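RabGDI protein (Plasmodium falciparum 3D7, PDB 3P1W) probably acts as a Rab GDP-dissociation inhibitor, a family that holds Rab GTPases in their GDP-bound form during vesicle transport. Local coordinates at residues N288-I293 and D425-T430. Residues are numbered along the deposited sequence; the frame is centred on the assembly and turned at random.
Sequences NKVCGI and DNIFVT
Val-290 meets the turn at Asp-425 with both its backbone and its side chain. Its N-H gives a nearly straight hydrogen bond to Asp-425 O (N to O 2.9 Å, 171° at the hydrogen), tilted modestly from the carbonyl plane. CG1 of Val-290 lies between its own backbone N and carbonyl carbon (chi1 74°), which brings this methyl to 3.3 Å from the same Asp-425 O. CG1 thus lies against the carbonyl oxygens of Asp-425 and Asn-426, while CB of Val-290 rests against Ile-427 CG1 at 3.7 Å. The two side chains cross at about a right angle, and Ile-427 CD1 also approaches Val-290 CB, at 4.0 Å. Phe-282 touches both residues, and Val-306 adds to the apolar cover over Val-290. Asp-425 forms an Asx turn: OD1 accepts the N-H of Ile-427 (N to OD1 2.8 Å) from above the carboxylate plane, and OD2 makes a salt bridge to Lys-319. With CG between the backbone N and the carbonyl carbon (chi1 68°), the carboxylate reaches that N-H; Asp-425 CB lies 3.5 Å from Asn-288 O. The sheet belongs to the Rossmann-like part of the GDI fold, related to that of FAD-dependent enzymes: the contact joins the start of strand 290-295, in the antiparallel part of the sheet, to the entry of strand 427-429, which runs parallel to strand 305-308. At the edge of the contact Lys-289 CD passes obliquely 4.1 Å from Asn-426 ND2. Asn-426 OD1 has a weak hydrogen bond to Lys-305. A water lies between Val-290 O and Asn-426 ND2, accepting from ND2 at 3.0 Å; its approach to Val-290 O is unusually short, so that leg is less certain.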
loop_
_atom_site.group_PDB
_atom_site.type_symbol
_atom_site.label_atom_id
_atom_site.label_comp_id
_atom_site.label_asym_id
_atom_site.label_seq_id
_atom_site.Cartn_x
_atom_site.Cartn_y
_atom_site.Cartn_z
ATOM N N ASN A 288 13.084 -16.242 -28.515
ATOM C CA ASN A 288 12.989 -16.319 -27.057
ATOM C C ASN A 288 11.971 -15.340 -26.454
ATOM O O ASN A 288 12.147 -14.860 -25.331
ATOM C CB ASN A 288 14.372 -16.144 -26.412
ATOM C CG ASN A 288 15.338 -17.241 -26.804
ATOM O OD1 ASN A 288 14.944 -18.380 -27.029
ATOM N ND2 ASN A 288 16.616 -16.894 -26.904
ATOM N N LYS A 289 10.903 -15.059 -27.196
ATOM C CA LYS A 289 9.801 -14.237 -26.692
ATOM C C LYS A 289 8.634 -15.148 -26.348
ATOM O O LYS A 289 8.387 -16.149 -27.040
ATOM C CB LYS A 289 9.345 -13.218 -27.725
ATOM C CG LYS A 289 10.431 -12.262 -28.188
ATOM C CD LYS A 289 9.827 -11.044 -28.892
ATOM C CE LYS A 289 10.803 -10.426 -29.881
ATOM N NZ LYS A 289 10.524 -8.983 -30.084
ATOM N N VAL A 290 7.907 -14.803 -25.292
ATOM C CA VAL A 290 6.804 -15.648 -24.856
ATOM C C VAL A 290 5.753 -15.736 -25.969
ATOM O O VAL A 290 5.458 -14.749 -26.644
ATOM C CB VAL A 290 6.168 -15.171 -23.527
ATOM C CG1 VAL A 290 5.308 -13.910 -23.732
ATOM C CG2 VAL A 290 5.346 -16.305 -22.901
ATOM N N CYS A 291 5.242 -16.942 -26.196
ATOM C CA CYS A 291 4.159 -17.146 -27.159
ATOM C C CYS A 291 3.046 -18.018 -26.584
ATOM O O CYS A 291 1.981 -18.108 -27.178
ATOM C CB CYS A 291 4.700 -17.718 -28.475
ATOM S SG CYS A 291 5.380 -19.360 -28.352
ATOM N N GLY A 292 3.251 -18.631 -25.417
ATOM C CA GLY A 292 2.168 -19.390 -24.784
ATOM C C GLY A 292 2.469 -19.902 -23.388
ATOM O O GLY A 292 3.545 -19.631 -22.845
ATOM N N ILE A 293 1.511 -20.633 -22.813
ATOM C CA ILE A 293 1.682 -21.296 -21.495
ATOM C C ILE A 293 1.024 -22.683 -21.485
ATOM O O ILE A 293 0.041 -22.921 -22.205
ATOM C CB ILE A 293 1.101 -20.461 -20.335
ATOM C CG1 ILE A 293 -0.385 -20.186 -20.549
ATOM C CG2 ILE A 293 1.874 -19.119 -20.144
ATOM C CD1 ILE A 293 -1.219 -20.517 -19.358
ATOM N N ASP A 425 11.273 -10.314 -23.853
ATOM C CA ASP A 425 10.499 -11.549 -23.943
ATOM C C ASP A 425 8.988 -11.359 -23.727
ATOM O O ASP A 425 8.232 -12.331 -23.835
ATOM C CB ASP A 425 11.059 -12.577 -22.959
ATOM C CG ASP A 425 10.831 -12.193 -21.491
ATOM O OD1 ASP A 425 10.163 -11.161 -21.182
ATOM O OD2 ASP A 425 11.338 -12.946 -20.637
ATOM N N ASN A 426 8.558 -10.134 -23.389
ATOM C CA ASN A 426 7.129 -9.834 -23.153
ATOM C C ASN A 426 6.512 -10.536 -21.935
ATOM O O ASN A 426 5.281 -10.715 -21.865
ATOM C CB ASN A 426 6.290 -10.094 -24.411
ATOM C CG ASN A 426 6.523 -9.049 -25.475
ATOM O OD1 ASN A 426 6.569 -7.865 -25.161
ATOM N ND2 ASN A 426 6.649 -9.473 -26.738
ATOM N N ILE A 427 7.359 -10.869 -20.955
ATOM C CA ILE A 427 6.895 -11.383 -19.676
ATOM C C ILE A 427 7.148 -10.268 -18.657
ATOM O O ILE A 427 8.308 -9.985 -18.316
ATOM C CB ILE A 427 7.608 -12.672 -19.255
ATOM C CG1 ILE A 427 7.383 -13.778 -20.304
ATOM C CG2 ILE A 427 7.090 -13.156 -17.888
ATOM C CD1 ILE A 427 8.236 -14.992 -20.081
ATOM N N PHE A 428 6.060 -9.615 -18.244
ATOM C CA PHE A 428 6.123 -8.441 -17.357
ATOM C C PHE A 428 5.832 -8.932 -15.969
ATOM O O PHE A 428 4.754 -9.486 -15.742
ATOM C CB PHE A 428 5.067 -7.406 -17.759
ATOM C CG PHE A 428 5.319 -6.777 -19.097
ATOM C CD1 PHE A 428 5.900 -5.526 -19.188
ATOM C CD2 PHE A 428 5.019 -7.466 -20.271
ATOM C CE1 PHE A 428 6.152 -4.955 -20.427
ATOM C CE2 PHE A 428 5.282 -6.901 -21.530
ATOM C CZ PHE A 428 5.849 -5.636 -21.597
ATOM N N VAL A 429 6.788 -8.744 -15.063
ATOM C CA VAL A 429 6.707 -9.277 -13.708
ATOM C C VAL A 429 6.428 -8.151 -12.709
ATOM O O VAL A 429 7.123 -7.146 -12.694
ATOM C CB VAL A 429 7.989 -10.047 -13.305
ATOM C CG1 VAL A 429 7.825 -10.675 -11.948
ATOM C CG2 VAL A 429 8.299 -11.181 -14.345
ATOM N N THR A 430 5.384 -8.315 -11.911
ATOM C CA THR A 430 5.082 -7.347 -10.828
ATOM C C THR A 430 6.115 -7.480 -9.704
ATOM O O THR A 430 6.588 -8.579 -9.400
ATOM C CB THR A 430 3.663 -7.507 -10.280
ATOM O OG1 THR A 430 3.441 -8.847 -9.837
ATOM C CG2 THR A 430 2.612 -7.107 -11.331
HETATM O O HOH W 1 5.862 -12.344 -27.164
#